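Long-range contacts in glycosyl hydrolase (Streptomyces cattleya, PDB 7LR8), which probably hydrolyses the Manβ1-4GlcNAc disaccharide of the N-glycan core, as a family GH5 subfamily 18 glycoside hydrolase: residues Val18-Ser23 and Trp304-Val309; Ser126-Tyr131 and Arg178-Ala183; Asp205-Thr210 and Pro371-Cys376; Ser239-Gln244 and Ala385-Thr390. The protein carries 1 engineered substitution. All coordinates share one frame; numbering follows the deposited sequence.

Contact 1: Val18-Ser23 and Trp304-Val309. With BMA (beta-D-mannopyranose), chain D.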
loop_
_atom_site.group_PDB
_atom_site.type_symbol
_atom_site.label_atom_id
_atom_site.label_comp_id
_atom_site.label_asym_id
_atom_site.label_seq_id
_atom_site.Cartn_x
_atom_site.Cartn_y
_atom_site.Cartn_z
ATOM N N VAL B 18 -10.616 23.951 8.515
ATOM C CA VAL B 18 -10.591 23.245 7.237
ATOM C C VAL B 18 -9.877 21.917 7.399
ATOM O O VAL B 18 -8.996 21.754 8.251
ATOM C CB VAL B 18 -9.918 24.055 6.107
ATOM C CG1 VAL B 18 -10.736 25.281 5.774
ATOM C CG2 VAL B 18 -8.500 24.447 6.488
ATOM N N ASN B 19 -10.281 20.956 6.574
ATOM C CA ASN B 19 -9.493 19.752 6.349
ATOM C C ASN B 19 -8.344 20.100 5.415
ATOM O O ASN B 19 -8.583 20.553 4.292
ATOM C CB ASN B 19 -10.376 18.658 5.755
ATOM C CG ASN B 19 -11.424 18.194 6.731
ATOM O OD1 ASN B 19 -11.147 17.361 7.581
ATOM N ND2 ASN B 19 -12.625 18.760 6.645
ATOM N N TYR B 20 -7.107 19.875 5.866
ATOM C CA TYR B 20 -5.927 20.379 5.168
ATOM C C TYR B 20 -5.486 19.382 4.098
ATOM O O TYR B 20 -5.031 18.276 4.419
ATOM C CB TYR B 20 -4.801 20.667 6.160
ATOM C CG TYR B 20 -3.490 21.036 5.500
ATOM C CD1 TYR B 20 -3.460 21.889 4.385
ATOM C CD2 TYR B 20 -2.283 20.535 5.985
ATOM C CE1 TYR B 20 -2.259 22.207 3.766
ATOM C CE2 TYR B 20 -1.078 20.850 5.377
ATOM C CZ TYR B 20 -1.074 21.687 4.268
ATOM O OH TYR B 20 0.127 22.001 3.669
ATOM N N THR B 21 -5.640 19.777 2.823
ATOM C CA THR B 21 -5.111 19.026 1.686
ATOM C C THR B 21 -3.878 19.746 1.149
ATOM O O THR B 21 -4.007 20.787 0.487
ATOM C CB THR B 21 -6.166 18.881 0.581
ATOM O OG1 THR B 21 -6.868 20.119 0.415
ATOM C CG2 THR B 21 -7.178 17.785 0.910
ATOM N N PRO B 22 -2.666 19.251 1.397
ATOM C CA PRO B 22 -1.465 19.977 0.945
ATOM C C PRO B 22 -1.469 20.225 -0.555
ATOM O O PRO B 22 -1.707 19.318 -1.357
ATOM C CB PRO B 22 -0.320 19.046 1.359
ATOM C CG PRO B 22 -0.874 18.309 2.550
ATOM C CD PRO B 22 -2.322 18.070 2.210
ATOM N N SER B 23 -1.206 21.476 -0.936
ATOM C CA SER B 23 -1.326 21.840 -2.345
ATOM C C SER B 23 -0.230 21.200 -3.188
ATOM O O SER B 23 -0.472 20.828 -4.347
ATOM C CB SER B 23 -1.302 23.361 -2.495
ATOM O OG SER B 23 -0.017 23.891 -2.206
ATOM N N TRP B 304 -14.312 20.683 3.925
ATOM C CA TRP B 304 -13.479 19.850 3.058
ATOM C C TRP B 304 -13.499 20.488 1.680
ATOM O O TRP B 304 -14.523 20.431 0.997
ATOM C CB TRP B 304 -14.000 18.418 2.956
ATOM C CG TRP B 304 -13.023 17.563 2.199
ATOM C CD1 TRP B 304 -12.789 17.566 0.851
ATOM C CD2 TRP B 304 -12.104 16.612 2.762
ATOM N NE1 TRP B 304 -11.784 16.679 0.543
ATOM C CE2 TRP B 304 -11.354 16.075 1.699
ATOM C CE3 TRP B 304 -11.857 16.153 4.061
ATOM C CZ2 TRP B 304 -10.364 15.124 1.900
ATOM C CZ3 TRP B 304 -10.879 15.206 4.252
ATOM C CH2 TRP B 304 -10.148 14.696 3.185
ATOM N N CYS B 305 -12.372 21.051 1.241
ATOM C CA CYS B 305 -11.080 20.987 1.906
ATOM C C CYS B 305 -10.367 22.320 1.684
ATOM O O CYS B 305 -10.926 23.232 1.062
ATOM C CB CYS B 305 -10.247 19.832 1.354
ATOM S SG CYS B 305 -10.192 19.797 -0.463
ATOM N N SER B 306 -9.136 22.434 2.180
ATOM C CA SER B 306 -8.436 23.712 2.082
ATOM C C SER B 306 -8.065 24.022 0.634
ATOM O O SER B 306 -8.329 25.130 0.136
ATOM C CB SER B 306 -7.201 23.698 2.987
ATOM O OG SER B 306 -6.242 22.747 2.557
ATOM N N HIS B 307 -7.485 23.043 -0.071
ATOM C CA HIS B 307 -6.892 23.273 -1.379
ATOM C C HIS B 307 -7.363 22.241 -2.389
ATOM O O HIS B 307 -7.511 21.056 -2.071
ATOM C CB HIS B 307 -5.367 23.253 -1.292
ATOM C CG HIS B 307 -4.798 24.403 -0.522
ATOM N ND1 HIS B 307 -4.675 24.393 0.852
ATOM C CD2 HIS B 307 -4.352 25.615 -0.932
ATOM C CE1 HIS B 307 -4.159 25.542 1.253
ATOM N NE2 HIS B 307 -3.963 26.305 0.191
ATOM N N ASP B 308 -7.587 22.709 -3.610
ATOM C CA ASP B 308 -7.852 21.826 -4.733
ATOM C C ASP B 308 -6.740 20.798 -4.870
ATOM O O ASP B 308 -5.582 21.047 -4.511
ATOM C CB ASP B 308 -7.933 22.623 -6.040
ATOM C CG ASP B 308 -9.244 23.390 -6.208
ATOM O OD1 ASP B 308 -10.243 23.079 -5.523
ATOM O OD2 ASP B 308 -9.252 24.312 -7.047
ATOM N N VAL B 309 -7.101 19.631 -5.429
ATOM C CA VAL B 309 -6.139 18.572 -5.730
ATOM C C VAL B 309 -5.544 18.821 -7.107
ATOM O O VAL B 309 -6.255 19.207 -8.049
ATOM C CB VAL B 309 -6.808 17.187 -5.654
ATOM C CG1 VAL B 309 -5.777 16.070 -5.903
ATOM C CG2 VAL B 309 -7.480 17.003 -4.293
HETATM C C1 BMA D . -14.948 11.854 2.536
HETATM C C2 BMA D . -13.502 12.294 2.934
HETATM C C3 BMA D . -12.572 12.022 1.769
HETATM C C4 BMA D . -13.212 12.552 0.413
HETATM C C5 BMA D . -14.492 13.392 0.682
HETATM C C6 BMA D . -15.199 13.835 -0.580
HETATM O O2 BMA D . -13.034 11.597 4.078
HETATM O O3 BMA D . -12.207 10.620 1.721
HETATM O O4 BMA D . -12.258 13.344 -0.238
HETATM O O5 BMA D . -15.452 12.598 1.403
HETATM O O6 BMA D . -15.598 12.639 -1.292
HETATM O O HOH W 1 -4.270 19.117 -2.765
#

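Contact 2: Ser126-Tyr131 and Arg178-Ala183. With AE3 (2-(2-ethoxyethoxy)ethanol), chain F.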
loop_
_atom_site.group_PDB
_atom_site.type_symbol
_atom_site.label_atom_id
_atom_site.label_comp_id
_atom_site.label_asym_id
_atom_site.label_seq_id
_atom_site.Cartn_x
_atom_site.Cartn_y
_atom_site.Cartn_z
ATOM N N SER B 126 -2.764 -4.181 18.219
ATOM C CA SER B 126 -1.732 -3.672 19.110
ATOM C C SER B 126 -0.844 -2.680 18.369
ATOM O O SER B 126 -0.409 -1.670 18.939
ATOM C CB SER B 126 -0.921 -4.845 19.682
ATOM O OG SER B 126 0.417 -4.474 19.970
ATOM N N GLY B 127 -0.575 -2.952 17.093
ATOM C CA GLY B 127 0.209 -2.019 16.299
ATOM C C GLY B 127 -0.481 -0.681 16.108
ATOM O O GLY B 127 0.166 0.368 16.162
ATOM N N GLN B 128 -1.798 -0.704 15.873
ATOM C CA GLN B 128 -2.560 0.540 15.702
ATOM C C GLN B 128 -2.576 1.350 16.987
ATOM O O GLN B 128 -2.428 2.581 16.952
ATOM C CB GLN B 128 -3.997 0.246 15.290
ATOM C CG GLN B 128 -4.171 -0.420 13.942
ATOM C CD GLN B 128 -5.535 -1.044 13.845
ATOM O OE1 GLN B 128 -6.121 -1.415 14.865
ATOM N NE2 GLN B 128 -6.063 -1.152 12.629
ATOM N N ALA B 129 -2.761 0.675 18.131
ATOM C CA ALA B 129 -2.794 1.365 19.417
ATOM C C ALA B 129 -1.467 2.044 19.707
ATOM O O ALA B 129 -1.440 3.181 20.192
ATOM C CB ALA B 129 -3.161 0.377 20.533
ATOM N N GLU B 130 -0.348 1.369 19.416
ATOM C CA GLU B 130 0.952 1.972 19.694
ATOM C C GLU B 130 1.212 3.159 18.777
ATOM O O GLU B 130 1.810 4.160 19.199
ATOM C CB GLU B 130 2.059 0.920 19.549
ATOM C CG GLU B 130 3.478 1.401 19.888
ATOM C CD GLU B 130 3.635 2.059 21.272
ATOM O OE1 GLU B 130 2.767 1.924 22.173
ATOM O OE2 GLU B 130 4.651 2.744 21.447
ATOM N N TYR B 131 0.760 3.060 17.523
ATOM C CA TYR B 131 0.858 4.163 16.574
ATOM C C TYR B 131 0.090 5.392 17.062
ATOM O O TYR B 131 0.639 6.498 17.111
ATOM C CB TYR B 131 0.337 3.671 15.219
ATOM C CG TYR B 131 0.013 4.700 14.172
ATOM C CD1 TYR B 131 0.999 5.491 13.595
ATOM C CD2 TYR B 131 -1.293 4.866 13.743
ATOM C CE1 TYR B 131 0.682 6.429 12.603
ATOM C CE2 TYR B 131 -1.624 5.813 12.748
ATOM C CZ TYR B 131 -0.627 6.588 12.195
ATOM O OH TYR B 131 -0.922 7.509 11.204
ATOM N N ARG B 178 -12.960 1.677 21.585
ATOM C CA ARG B 178 -12.554 1.996 22.953
ATOM C C ARG B 178 -11.066 1.748 23.156
ATOM O O ARG B 178 -10.387 2.517 23.850
ATOM C CB ARG B 178 -13.374 1.183 23.955
ATOM C CG ARG B 178 -14.685 1.862 24.316
ATOM C CD ARG B 178 -15.508 1.034 25.282
ATOM N NE ARG B 178 -16.163 -0.075 24.597
ATOM C CZ ARG B 178 -17.411 -0.038 24.142
ATOM N NH1 ARG B 178 -17.922 -1.095 23.527
ATOM N NH2 ARG B 178 -18.146 1.050 24.310
ATOM N N ARG B 179 -10.541 0.679 22.554
ATOM C CA ARG B 179 -9.114 0.402 22.665
ATOM C C ARG B 179 -8.290 1.475 21.963
ATOM O O ARG B 179 -7.268 1.925 22.495
ATOM C CB ARG B 179 -8.806 -0.974 22.090
ATOM C CG ARG B 179 -7.352 -1.350 22.183
ATOM C CD ARG B 179 -7.197 -2.844 22.213
ATOM N NE ARG B 179 -5.793 -3.197 22.335
ATOM C CZ ARG B 179 -5.292 -4.376 21.989
ATOM N NH1 ARG B 179 -6.094 -5.318 21.504
ATOM N NH2 ARG B 179 -3.994 -4.604 22.130
ATOM N N MET B 180 -8.714 1.889 20.766
ATOM C CA MET B 180 -8.012 2.958 20.059
ATOM C C MET B 180 -8.031 4.250 20.861
ATOM O O MET B 180 -7.000 4.919 21.007
ATOM C CB MET B 180 -8.622 3.178 18.675
ATOM C CG MET B 180 -8.469 1.984 17.719
ATOM S SD MET B 180 -6.732 1.529 17.423
ATOM C CE MET B 180 -6.600 0.079 18.453
ATOM N N LEU B 181 -9.199 4.617 21.398
ATOM C CA LEU B 181 -9.305 5.885 22.115
ATOM C C LEU B 181 -8.573 5.858 23.455
ATOM O O LEU B 181 -8.019 6.885 23.872
ATOM C CB LEU B 181 -10.773 6.245 22.314
ATOM C CG LEU B 181 -11.400 6.714 20.999
ATOM C CD1 LEU B 181 -12.892 6.523 21.046
ATOM C CD2 LEU B 181 -11.042 8.190 20.712
ATOM N N ASP B 182 -8.554 4.712 24.145
ATOM C CA ASP B 182 -7.741 4.607 25.353
ATOM C C ASP B 182 -6.269 4.845 25.032
ATOM O O ASP B 182 -5.553 5.477 25.814
ATOM C CB ASP B 182 -7.922 3.237 26.015
ATOM C CG ASP B 182 -9.275 3.069 26.693
ATOM O OD1 ASP B 182 -9.998 4.069 26.886
ATOM O OD2 ASP B 182 -9.619 1.915 27.037
ATOM N N ALA B 183 -5.803 4.352 23.881
ATOM C CA ALA B 183 -4.419 4.587 23.485
ATOM C C ALA B 183 -4.161 6.066 23.227
ATOM O O ALA B 183 -3.131 6.603 23.652
ATOM C CB ALA B 183 -4.075 3.764 22.247
HETATM C C1 AE3 F . -7.158 -8.490 24.740
HETATM C C2 AE3 F . -7.320 -9.582 23.687
HETATM O O2 AE3 F . -6.429 -9.360 22.632
HETATM C C3 AE3 F . -6.998 -9.574 21.374
HETATM C C4 AE3 F . -7.125 -8.235 20.651
HETATM O O3 AE3 F . -8.198 -8.279 19.753
HETATM C C5 AE3 F . -8.345 -7.122 18.979
HETATM C C6 AE3 F . -9.455 -6.245 19.555
HETATM O O4 AE3 F . -8.922 -5.374 20.515
#

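Contact 3: Asp205-Thr210 and Pro371-Cys376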
loop_
_atom_site.group_PDB
_atom_site.type_symbol
_atom_site.label_atom_id
_atom_site.label_comp_id
_atom_site.label_asym_id
_atom_site.label_seq_id
_atom_site.Cartn_x
_atom_site.Cartn_y
_atom_site.Cartn_z
ATOM N N ASP B 205 -28.500 0.042 7.075
ATOM C CA ASP B 205 -28.887 -1.084 7.914
ATOM C C ASP B 205 -27.767 -2.116 7.929
ATOM O O ASP B 205 -27.095 -2.341 6.919
ATOM C CB ASP B 205 -30.180 -1.727 7.407
ATOM C CG ASP B 205 -31.353 -0.767 7.393
ATOM O OD1 ASP B 205 -31.368 0.199 8.180
ATOM O OD2 ASP B 205 -32.271 -0.985 6.585
ATOM N N ASP B 206 -27.548 -2.724 9.091
ATOM C CA ASP B 206 -26.570 -3.794 9.299
ATOM C C ASP B 206 -25.119 -3.326 9.208
ATOM O O ASP B 206 -24.213 -4.158 9.309
ATOM C CB ASP B 206 -26.783 -4.963 8.326
ATOM C CG ASP B 206 -28.194 -5.507 8.382
ATOM O OD1 ASP B 206 -28.735 -5.644 9.501
ATOM O OD2 ASP B 206 -28.766 -5.788 7.308
ATOM N N HIS B 207 -24.860 -2.033 9.039
ATOM C CA HIS B 207 -23.487 -1.534 9.096
ATOM C C HIS B 207 -22.947 -1.672 10.520
ATOM O O HIS B 207 -23.656 -1.347 11.478
ATOM C CB HIS B 207 -23.451 -0.072 8.629
ATOM C CG HIS B 207 -22.071 0.498 8.512
ATOM N ND1 HIS B 207 -21.174 0.088 7.548
ATOM C CD2 HIS B 207 -21.447 1.470 9.224
ATOM C CE1 HIS B 207 -20.054 0.781 7.674
ATOM N NE2 HIS B 207 -20.190 1.615 8.692
ATOM N N PRO B 208 -21.715 -2.165 10.698
ATOM C CA PRO B 208 -21.254 -2.530 12.050
ATOM C C PRO B 208 -21.024 -1.341 12.957
ATOM O O PRO B 208 -21.091 -1.489 14.185
ATOM C CB PRO B 208 -19.935 -3.278 11.788
ATOM C CG PRO B 208 -19.968 -3.652 10.355
ATOM C CD PRO B 208 -20.767 -2.590 9.657
ATOM N N PHE B 209 -20.707 -0.180 12.396
ATOM C CA PHE B 209 -20.508 1.022 13.186
ATOM C C PHE B 209 -21.853 1.714 13.305
ATOM O O PHE B 209 -22.521 1.951 12.293
ATOM C CB PHE B 209 -19.455 1.926 12.543
ATOM C CG PHE B 209 -18.033 1.447 12.756
ATOM C CD1 PHE B 209 -17.498 0.431 11.972
ATOM C CD2 PHE B 209 -17.231 2.032 13.727
ATOM C CE1 PHE B 209 -16.179 -0.008 12.170
ATOM C CE2 PHE B 209 -15.918 1.604 13.935
ATOM C CZ PHE B 209 -15.390 0.577 13.155
ATOM N N THR B 210 -22.278 1.981 14.537
ATOM C CA THR B 210 -23.656 2.365 14.799
ATOM C C THR B 210 -23.772 3.831 15.200
ATOM O O THR B 210 -22.776 4.482 15.540
ATOM C CB THR B 210 -24.252 1.497 15.915
ATOM O OG1 THR B 210 -23.592 1.793 17.156
ATOM C CG2 THR B 210 -24.094 0.005 15.589
ATOM N N PRO B 371 -30.974 -1.561 13.592
ATOM C CA PRO B 371 -31.197 -2.383 12.387
ATOM C C PRO B 371 -32.110 -1.746 11.340
ATOM O O PRO B 371 -32.193 -2.276 10.224
ATOM C CB PRO B 371 -31.832 -3.655 12.954
ATOM C CG PRO B 371 -32.534 -3.178 14.186
ATOM C CD PRO B 371 -31.632 -2.138 14.778
ATOM N N ALA B 372 -32.802 -0.649 11.651
ATOM C CA ALA B 372 -33.684 -0.014 10.677
ATOM C C ALA B 372 -33.333 1.455 10.494
ATOM O O ALA B 372 -34.211 2.287 10.246
ATOM C CB ALA B 372 -35.151 -0.174 11.081
ATOM N N ARG B 373 -32.048 1.791 10.597
ATOM C CA ARG B 373 -31.633 3.185 10.528
ATOM C C ARG B 373 -31.815 3.789 9.148
ATOM O O ARG B 373 -31.736 5.018 9.018
ATOM C CB ARG B 373 -30.174 3.318 10.961
ATOM C CG ARG B 373 -29.161 2.748 9.978
ATOM C CD ARG B 373 -27.764 2.743 10.598
ATOM N NE ARG B 373 -27.505 1.529 11.363
ATOM C CZ ARG B 373 -26.295 1.056 11.608
ATOM N NH1 ARG B 373 -25.231 1.698 11.153
ATOM N NH2 ARG B 373 -26.155 -0.072 12.296
ATOM N N SER B 374 -32.070 2.973 8.120
ATOM C CA SER B 374 -32.239 3.524 6.781
ATOM C C SER B 374 -33.435 4.468 6.671
ATOM O O SER B 374 -33.532 5.194 5.677
ATOM C CB SER B 374 -32.367 2.391 5.753
ATOM O OG SER B 374 -33.441 1.526 6.064
ATOM N N VAL B 375 -34.335 4.493 7.659
ATOM C CA VAL B 375 -35.380 5.513 7.663
ATOM C C VAL B 375 -34.777 6.902 7.797
ATOM O O VAL B 375 -35.437 7.902 7.486
ATOM C CB VAL B 375 -36.405 5.255 8.788
ATOM C CG1 VAL B 375 -37.120 3.924 8.564
ATOM C CG2 VAL B 375 -35.737 5.317 10.166
ATOM N N CYS B 376 -33.531 6.988 8.250
ATOM C CA CYS B 376 -32.825 8.250 8.391
ATOM C C CYS B 376 -32.116 8.673 7.116
ATOM O O CYS B 376 -31.682 9.828 7.027
ATOM C CB CYS B 376 -31.800 8.158 9.524
ATOM S SG CYS B 376 -32.522 7.817 11.145
HETATM O O HOH W 2 -31.756 -4.545 8.857
#

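Contact 4: Ser239-Gln244 and Ala385-Thr390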
loop_
_atom_site.group_PDB
_atom_site.type_symbol
_atom_site.label_atom_id
_atom_site.label_comp_id
_atom_site.label_asym_id
_atom_site.label_seq_id
_atom_site.Cartn_x
_atom_site.Cartn_y
_atom_site.Cartn_z
ATOM N N SER B 239 -32.384 22.237 -3.517
ATOM C CA SER B 239 -33.481 21.885 -2.633
ATOM C C SER B 239 -33.164 22.254 -1.187
ATOM O O SER B 239 -32.009 22.446 -0.795
ATOM C CB SER B 239 -33.768 20.386 -2.715
ATOM O OG SER B 239 -32.639 19.634 -2.266
ATOM N N THR B 240 -34.225 22.327 -0.383
ATOM C CA THR B 240 -34.057 22.504 1.054
ATOM C C THR B 240 -33.253 21.355 1.655
ATOM O O THR B 240 -32.378 21.578 2.503
ATOM C CB THR B 240 -35.429 22.619 1.723
ATOM O OG1 THR B 240 -36.163 23.704 1.138
ATOM C CG2 THR B 240 -35.286 22.861 3.217
ATOM N N ALA B 241 -33.515 20.118 1.208
ATOM C CA ALA B 241 -32.812 18.962 1.765
ATOM C C ALA B 241 -31.314 19.042 1.511
ATOM O O ALA B 241 -30.509 18.666 2.371
ATOM C CB ALA B 241 -33.366 17.657 1.180
ATOM N N THR B 242 -30.916 19.521 0.333
ATOM C CA THR B 242 -29.489 19.605 0.048
ATOM C C THR B 242 -28.824 20.672 0.914
ATOM O O THR B 242 -27.720 20.456 1.426
ATOM C CB THR B 242 -29.277 19.871 -1.440
ATOM O OG1 THR B 242 -29.669 18.704 -2.178
ATOM C CG2 THR B 242 -27.821 20.171 -1.741
ATOM N N ALA B 243 -29.504 21.801 1.134
ATOM C CA ALA B 243 -28.927 22.885 1.934
ATOM C C ALA B 243 -28.910 22.556 3.421
ATOM O O ALA B 243 -28.077 23.087 4.165
ATOM C CB ALA B 243 -29.702 24.182 1.711
ATOM N N GLN B 244 -29.839 21.727 3.880
ATOM C CA GLN B 244 -29.991 21.447 5.296
ATOM C C GLN B 244 -29.379 20.112 5.694
ATOM O O GLN B 244 -29.513 19.698 6.850
ATOM C CB GLN B 244 -31.481 21.480 5.663
ATOM C CG GLN B 244 -32.140 22.872 5.560
ATOM C CD GLN B 244 -31.875 23.720 6.790
ATOM O OE1 GLN B 244 -31.499 23.203 7.845
ATOM N NE2 GLN B 244 -32.085 25.021 6.666
ATOM N N ALA B 385 -39.436 13.679 6.930
ATOM C CA ALA B 385 -40.175 14.416 7.953
ATOM C C ALA B 385 -39.322 15.525 8.557
ATOM O O ALA B 385 -39.834 16.606 8.863
ATOM C CB ALA B 385 -40.678 13.471 9.043
ATOM N N PHE B 386 -38.023 15.281 8.742
ATOM C CA PHE B 386 -37.151 16.323 9.283
ATOM C C PHE B 386 -37.061 17.500 8.328
ATOM O O PHE B 386 -37.101 18.662 8.752
ATOM C CB PHE B 386 -35.750 15.767 9.566
ATOM C CG PHE B 386 -34.821 16.765 10.227
ATOM C CD1 PHE B 386 -34.108 17.686 9.465
ATOM C CD2 PHE B 386 -34.644 16.760 11.607
ATOM C CE1 PHE B 386 -33.254 18.610 10.074
ATOM C CE2 PHE B 386 -33.792 17.675 12.232
ATOM C CZ PHE B 386 -33.096 18.602 11.461
ATOM N N MET B 387 -36.935 17.216 7.033
ATOM C CA MET B 387 -36.829 18.290 6.057
ATOM C C MET B 387 -38.129 19.068 5.932
ATOM O O MET B 387 -38.095 20.275 5.674
ATOM C CB MET B 387 -36.408 17.730 4.701
ATOM C CG MET B 387 -34.987 17.157 4.704
ATOM S SD MET B 387 -33.786 18.345 5.361
ATOM C CE MET B 387 -32.288 17.332 5.346
ATOM N N ARG B 388 -39.277 18.406 6.100
ATOM C CA ARG B 388 -40.540 19.137 6.026
ATOM C C ARG B 388 -40.714 20.039 7.242
ATOM O O ARG B 388 -41.116 21.200 7.106
ATOM C CB ARG B 388 -41.711 18.163 5.893
ATOM N N LEU B 389 -40.400 19.529 8.437
ATOM C CA LEU B 389 -40.420 20.383 9.622
ATOM C C LEU B 389 -39.461 21.552 9.459
ATOM O O LEU B 389 -39.761 22.679 9.876
ATOM C CB LEU B 389 -40.054 19.570 10.865
ATOM C CG LEU B 389 -41.105 18.616 11.420
ATOM C CD1 LEU B 389 -40.453 17.681 12.430
ATOM C CD2 LEU B 389 -42.249 19.393 12.050
ATOM N N THR B 390 -38.290 21.290 8.870
ATOM C CA THR B 390 -37.305 22.343 8.656
ATOM C C THR B 390 -37.838 23.403 7.699
ATOM O O THR B 390 -37.718 24.607 7.956
ATOM C CB THR B 390 -36.008 21.749 8.118
ATOM O OG1 THR B 390 -35.384 20.961 9.141
ATOM C CG2 THR B 390 -35.062 22.868 7.690
HETATM O O HOH W 3 -33.233 22.095 10.451
#

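Contact 1: Val18-Ser23 and Trp304-Val309
Thr21 and Ser306 carry the tight part of this buried contact. Thr21 OG1 donates to His307 O at 2.7 Å. It meets a lone pair in the carbonyl plane. Ser306 OG sits between two partners. Ser306 OG accepts from Thr21 N at 3.0 Å. Ser306 OG and His307 ND1 share a hydrogen bond of 2.8 Å. Ser306 OG also lies at the edge of the Tyr20 ring, in its plane, 3.4 Å from Tyr20 CD1. Ser306 OG reaches this spot because chi1 (65°) tucks it between its own N and carbonyl carbon. One backbone bond, Ser306 N to Asn19 O at 2.9 Å, ties the two segments just before this point.

Asn19 packs its CB against Trp304 CE3 at 3.4 Å, with amide and indole planes 38° apart. Its amide is held by Arg54, Gln267 and Trp303. One face of the indole carries C3 of the bound mannose, and Cys305 CB lies over the other. The peptide between Trp304 and Cys305 is cis, as in many clan GH-A enzymes, and here it probably helps to present the tryptophan to the glycan.

The far end is looser. Ser23 CB and His307 CD2 stand 4.1 Å apart. A water bridges Pro22 O and Asp308 O there, and Asp308 is partly exposed.

The contact joins the first and last strands of the (β/α)8 barrel, 15-19 and 298-304, where they run into loops. Helix 35-46 covers Val18, Tyr20, Ser306 and His307. Strand 264-269 lies beside Trp304.

Contact 2: Ser126-Tyr131 and Arg178-Ala183
Arg179 NH1 donates to O4 of 2-(2-ethoxyethoxy)ethanol at 3.0 Å, with an N-H...O angle of 154°, and the same guanidinium comes up against Ser126. The ligand oxygen lies at the edge of the guanidinium. Ser126 N lies over one face of the same group, and Arg179 NH2 is 3.9 Å from Ser126 CB. With CG anti to the backbone N (chi1 -179°) and the chain straight as far as NE, Arg179 spans from its own helix to the next. If a leucine replaced Arg179, O4 of the ligand would probably lose its donor, and the backbone of Ser126 would lose its flat cover. The ligand is probably an additive. Phe119, Thr120, Pro122 and Val125 complete its pocket.

Further in, the contact is mostly apolar. Ala129 CB meets Ala183 CB at 3.9 Å, and Ala183 CB also comes within 3.4 Å of Ala129 O. Met180 bends at chi2 and chi3. Met180 SD lies 3.7 Å from Gln128 CB, and Met180 CE is 4.0 Å from Ala129 CB. Gln128 turns its amide to other partners: OE1 accepts from Trp176 NE1, and NE2 donates to Leu118 O.

Helices 122-139 and 170-187 are successive outer helices of the (β/α)8 barrel. The short segments run roughly parallel, at -30°, with axes 8.6 Å apart. The small side chains of Ala129 and Ala183 are consistent with this close approach. The chemistry implies a seam held by shape and burial, since the two segments share no hydrogen bond, with charge kept to its outer edge.

Contact 3: Asp205-Thr210 and Pro371-Cys376
The guanidinium of Arg373 lies with one face against the backbone N atoms of Asp206 and His207. Phe209 O lies at its edge, and Thr210 CG2 approaches obliquely, 3.9 Å from Arg373 NH2. The His207 ring has Pro208 CD over one face and Arg373 NH1 near its plane at the edge.

Arg373 NH2 donates to His207 O at 2.9 Å, in the carbonyl plane. Arg373 NH1 donates to Phe209 O at 3.0 Å, tilted 27° from that carbonyl plane. A bend at chi3 (87°) turns the group towards loop 205-210. NE and NH2 also bond to Ala370 O and Gln369 O, so main-chain carbonyls from both sides fix its rotation. With a methionine in place of Arg373, the His207 and Phe209 carbonyls would probably be left without these donors.

Loop 205-210 belongs to the (β/α)8 barrel. Residues 371-376 lie in the C-terminal α/β part, between strand 358-362 and helix 381-391. The contact therefore joins the two parts.

The Asp205 carboxylate grips Ser374 with both oxygens. Asp205 OD1 accepts from Ser374 N at 2.9 Å, and Asp205 OD2 from Ser374 OG at 2.8 Å, each on its syn side. A water links Asp206 OD1 with Pro371 O.

Contact 4: Ser239-Gln244 and Ala385-Thr390
Met387 and Thr390 are the two side chains that helix 385-390 presses against Ala241 and Gln244. Met387 CG meets Ala241 CB at 3.9 Å. Met387 SD lies 3.9 Å from Gln244 CB, and Met387 CE is 3.7 Å from Ala241 O. A bend at chi2 folds the methionine along the backbone of the other helix. Thr390 sets its methyl CG2 against the flat amide of Gln244, 3.4 Å from Gln244 CD. The two side chains come from opposite directions. Thr240 adds only a distant methyl touch on Thr390.

The next shell fixes these groups. CG2 of Thr390 stands anti to the backbone N and so faces Gln244, while OG1 (chi1 -69°) turns back along its own helix. There Thr390 OG1 donates to Phe386 O at 2.9 Å, from above the carbonyl plane. Thr390 N reaches the same oxygen from the opposite face, so two donors satisfy it. A water joins Thr390 and Gln244: it donates to Thr390 OG1 at 2.8 Å and more weakly to Gln244 OE1. Ser239 is the N-cap of the other helix. Ser239 OG accepts from Thr242 N at 3.1 Å and is bonded further to Gly236 O.

Further out, Phe386 meets the ring of Tyr248, and Gln244 touches Ala291 of helix 281-293. The two segments cross almost at right angles (94°), with axes 10.0 Å apart. Helix 240-253 is an outer helix of the (β/α)8 barrel, and helix 381-391 packs across it from the smaller C-terminal α/β part.

Contacts 1 and 2 lie within the (β/α)8 barrel, while contacts 3 and 4 join the barrel to the C-terminal part with its three-stranded parallel sheet. Along the chain, contact 2 is nested inside the span closed by contact 1. Contact 1 crosses contacts 3 and 4, and these two cross each other. Contact 1 closes the barrel at the glycan site. The centres of contacts 1 and 2 are about 27 Å apart. Contacts 3 and 4 use residues 371-376 and 385-390 of the C-terminal part and are about 7 Å apart at their nearest atoms. Together they join the C-terminal part to the barrel at two places.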